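Local coordinates for protein ascorbate-specific PTS system EIIA component (Streptococcus pyogenes serotype M1, PDB 2OQT) that probably carries phosphoryl groups as the soluble IIA component of a sugar phosphotransferase system that takes up and phosphorylates ascorbate, at residues Met2-Asn11 with Asn77-Thr85. Numbering follows the deposited sequence.
Unlike the reference sequence in segment 2-11: Leu8 (reference Phe).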
loop_
_atom_site.group_PDB
_atom_site.type_symbol
_atom_site.label_atom_id
_atom_site.label_comp_id
_atom_site.label_asym_id
_atom_site.label_seq_id
_atom_site.Cartn_x
_atom_site.Cartn_y
_atom_site.Cartn_z
HETATM N N MSE A 2 13.169 1.390 7.749
HETATM C CA MSE A 2 12.633 1.724 6.409
HETATM C C MSE A 2 12.221 3.129 6.019
HETATM O O MSE A 2 11.480 3.785 6.731
HETATM C CB MSE A 2 11.423 0.849 6.167
HETATM C CG MSE A 2 11.742 -0.485 5.616
HETATM SE SE MSE A 2 10.095 -1.062 4.785
HETATM C CE MSE A 2 9.014 -1.316 6.488
ATOM N N ASN A 3 12.658 3.545 4.835
ATOM C CA ASN A 3 12.234 4.805 4.250
ATOM C C ASN A 3 11.279 4.462 3.135
ATOM O O ASN A 3 11.587 3.615 2.309
ATOM C CB ASN A 3 13.452 5.601 3.731
ATOM C CG ASN A 3 13.069 6.743 2.767
ATOM O OD1 ASN A 3 11.945 6.818 2.255
ATOM N ND2 ASN A 3 14.023 7.633 2.508
ATOM N N LEU A 4 10.124 5.114 3.098
ATOM C CA LEU A 4 9.115 4.818 2.083
ATOM C C LEU A 4 9.551 5.079 0.651
ATOM O O LEU A 4 9.413 4.194 -0.183
ATOM C CB LEU A 4 7.808 5.535 2.395
ATOM C CG LEU A 4 6.715 5.497 1.328
ATOM C CD1 LEU A 4 6.189 4.082 1.123
ATOM C CD2 LEU A 4 5.599 6.463 1.703
ATOM N N LYS A 5 10.070 6.272 0.364
ATOM C CA LYS A 5 10.660 6.593 -0.941
ATOM C C LYS A 5 11.689 5.569 -1.373
ATOM O O LYS A 5 11.624 5.027 -2.472
ATOM C CB LYS A 5 11.333 7.976 -0.915
ATOM C CG LYS A 5 11.026 8.865 -2.140
ATOM C CD LYS A 5 12.111 8.779 -3.217
ATOM C CE LYS A 5 13.197 9.848 -3.020
ATOM N NZ LYS A 5 12.643 11.235 -3.200
ATOM N N GLN A 6 12.639 5.281 -0.503
ATOM C CA GLN A 6 13.710 4.399 -0.878
ATOM C C GLN A 6 13.178 3.024 -1.139
ATOM O O GLN A 6 13.548 2.404 -2.133
ATOM C CB GLN A 6 14.802 4.354 0.195
ATOM C CG GLN A 6 16.064 3.591 -0.246
ATOM C CD GLN A 6 16.629 4.104 -1.601
ATOM O OE1 GLN A 6 16.693 5.331 -1.862
ATOM N NE2 GLN A 6 17.009 3.162 -2.468
ATOM N N ALA A 7 12.328 2.547 -0.226
ATOM C CA ALA A 7 11.706 1.201 -0.302
ATOM C C ALA A 7 11.001 0.981 -1.639
ATOM O O ALA A 7 11.005 -0.117 -2.204
ATOM C CB ALA A 7 10.718 1.005 0.857
ATOM N N LEU A 8 10.406 2.063 -2.127
ATOM C CA LEU A 8 9.572 2.059 -3.313
ATOM C C LEU A 8 10.441 1.965 -4.562
ATOM O O LEU A 8 10.033 1.390 -5.589
ATOM C CB LEU A 8 8.765 3.344 -3.331
ATOM C CG LEU A 8 7.249 3.466 -3.150
ATOM C CD1 LEU A 8 6.466 2.279 -2.545
ATOM C CD2 LEU A 8 6.955 4.797 -2.412
ATOM N N ILE A 9 11.644 2.529 -4.445
ATOM C CA ILE A 9 12.636 2.495 -5.508
ATOM C C ILE A 9 13.328 1.147 -5.511
ATOM O O ILE A 9 13.533 0.558 -6.579
ATOM C CB ILE A 9 13.714 3.595 -5.357
ATOM C CG1 ILE A 9 13.145 4.990 -5.619
ATOM C CG2 ILE A 9 14.850 3.326 -6.330
ATOM C CD1 ILE A 9 14.022 6.128 -5.052
ATOM N N ASP A 10 13.696 0.669 -4.325
ATOM C CA ASP A 10 14.432 -0.577 -4.207
ATOM C C ASP A 10 13.667 -1.783 -4.711
ATOM O O ASP A 10 14.236 -2.859 -4.993
ATOM C CB ASP A 10 14.852 -0.785 -2.771
ATOM C CG ASP A 10 15.884 0.227 -2.341
ATOM O OD1 ASP A 10 16.534 0.844 -3.248
ATOM O OD2 ASP A 10 16.048 0.412 -1.104
ATOM N N ASN A 11 12.366 -1.587 -4.833
ATOM C CA ASN A 11 11.448 -2.647 -5.133
ATOM C C ASN A 11 10.783 -2.361 -6.435
ATOM O O ASN A 11 10.129 -3.256 -6.996
ATOM C CB ASN A 11 10.436 -2.743 -4.000
ATOM C CG ASN A 11 10.992 -3.481 -2.832
ATOM O OD1 ASN A 11 11.064 -4.713 -2.875
ATOM N ND2 ASN A 11 11.466 -2.758 -1.815
ATOM N N ASN A 77 10.213 -11.910 3.030
ATOM C CA ASN A 77 11.674 -12.089 3.221
ATOM C C ASN A 77 12.366 -10.793 3.624
ATOM O O ASN A 77 13.445 -10.822 4.267
ATOM C CB ASN A 77 12.385 -12.800 2.035
ATOM C CG ASN A 77 13.911 -13.178 2.341
ATOM O OD1 ASN A 77 14.272 -13.914 3.319
ATOM N ND2 ASN A 77 14.793 -12.678 1.484
ATOM N N ARG A 78 11.706 -9.676 3.314
ATOM C CA ARG A 78 12.323 -8.372 3.302
ATOM C C ARG A 78 11.276 -7.275 3.495
ATOM O O ARG A 78 10.184 -7.305 2.862
ATOM C CB ARG A 78 13.007 -8.189 1.945
ATOM C CG ARG A 78 13.631 -6.820 1.676
ATOM C CD ARG A 78 14.480 -6.862 0.401
ATOM N NE ARG A 78 13.752 -6.599 -0.853
ATOM C CZ ARG A 78 13.620 -7.474 -1.861
ATOM N NH1 ARG A 78 14.108 -8.709 -1.752
ATOM N NH2 ARG A 78 12.966 -7.121 -2.977
ATOM N N ASN A 79 11.608 -6.304 4.362
ATOM C CA ASN A 79 10.780 -5.096 4.498
ATOM C C ASN A 79 10.689 -4.321 3.177
ATOM O O ASN A 79 11.705 -4.105 2.451
ATOM C CB ASN A 79 11.239 -4.191 5.635
ATOM C CG ASN A 79 11.368 -4.917 6.989
ATOM O OD1 ASN A 79 12.158 -4.486 7.813
ATOM N ND2 ASN A 79 10.632 -6.018 7.208
ATOM N N ALA A 80 9.458 -3.932 2.858
ATOM C CA ALA A 80 9.128 -3.373 1.547
ATOM C C ALA A 80 7.830 -2.636 1.667
ATOM O O ALA A 80 7.043 -2.885 2.597
ATOM C CB ALA A 80 8.983 -4.482 0.517
ATOM N N PHE A 81 7.663 -1.694 0.746
ATOM C CA PHE A 81 6.428 -1.012 0.484
ATOM C C PHE A 81 6.165 -1.195 -0.995
ATOM O O PHE A 81 7.112 -1.288 -1.795
ATOM C CB PHE A 81 6.520 0.487 0.719
ATOM C CG PHE A 81 6.573 0.912 2.177
ATOM C CD1 PHE A 81 5.435 0.812 3.003
ATOM C CD2 PHE A 81 7.751 1.484 2.710
ATOM C CE1 PHE A 81 5.489 1.251 4.361
ATOM C CE2 PHE A 81 7.822 1.920 4.048
ATOM C CZ PHE A 81 6.681 1.806 4.878
ATOM N N ALA A 82 4.874 -1.199 -1.332
ATOM C CA ALA A 82 4.401 -1.114 -2.689
ATOM C C ALA A 82 3.373 0.022 -2.736
ATOM O O ALA A 82 2.912 0.468 -1.683
ATOM C CB ALA A 82 3.828 -2.462 -3.150
ATOM N N LEU A 83 3.059 0.531 -3.935
ATOM C CA LEU A 83 2.066 1.624 -4.105
ATOM C C LEU A 83 1.354 1.543 -5.427
ATOM O O LEU A 83 1.959 1.699 -6.505
ATOM C CB LEU A 83 2.682 3.010 -3.923
ATOM C CG LEU A 83 1.911 4.328 -4.135
ATOM C CD1 LEU A 83 0.454 4.193 -4.037
ATOM C CD2 LEU A 83 2.349 5.369 -3.096
ATOM N N ILE A 84 0.054 1.312 -5.345
ATOM C CA ILE A 84 -0.753 1.197 -6.542
ATOM C C ILE A 84 -1.929 2.183 -6.521
ATOM O O ILE A 84 -2.304 2.737 -5.485
ATOM C CB ILE A 84 -1.154 -0.282 -6.891
ATOM C CG1 ILE A 84 -2.317 -0.775 -6.018
ATOM C CG2 ILE A 84 0.048 -1.199 -6.782
ATOM C CD1 ILE A 84 -3.292 -1.719 -6.725
ATOM N N THR A 85 -2.475 2.412 -7.699
ATOM C CA THR A 85 -3.380 3.514 -7.944
ATOM C C THR A 85 -4.426 2.889 -8.818
ATOM O O THR A 85 -4.101 2.142 -9.730
ATOM C CB THR A 85 -2.578 4.721 -8.590
ATOM O OG1 THR A 85 -2.434 5.786 -7.624
ATOM C CG2 THR A 85 -3.186 5.234 -9.908
#
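Phe81 fills the junction where the N-terminal helix 4-10 packs on strand 80-86 of the mixed beta-sheet of this alpha/beta EIIA domain. The packing is tight around the ring. Leu4 CD1 sits over one face in a CH-pi contact, 3.7 Å from the ring centroid of Phe81 and offset toward the rim; with Leu4 CG anti to the backbone N (chi1 171°), a chi2 of 66° turns CD1 onto the ring. Ala7 CB meets the ring edge, 3.5 Å from Phe81 CD2. Selenomethionine Met2 bends at chi3 and brings its SE in obliquely, 4.4 Å from the Phe81 centroid, a Met-aromatic contact, while the same SE touches Asn79 CB. Leu8 CD1 extends the apolar patch to the CB atoms of Phe81 and Leu83. Ala116 and Ile120 of helix 111-124 and Leu102 of strand 97-105 also pack on Phe81. Toward Arg78, which is partly exposed, the contact becomes sparser and polar. The Asn11 amide is itself buried; its ND2 donates to Ala7 O (2.7 Å), on a lone pair, which fixes the amide's rotation. Asn11 OD1 is bonded to Ser37 OG and accepts a hydrogen bond from Arg78 NH2 (3.1 Å), itself bonded to Ser37 O and tilted 32° from the Asn11 carbonyl plane.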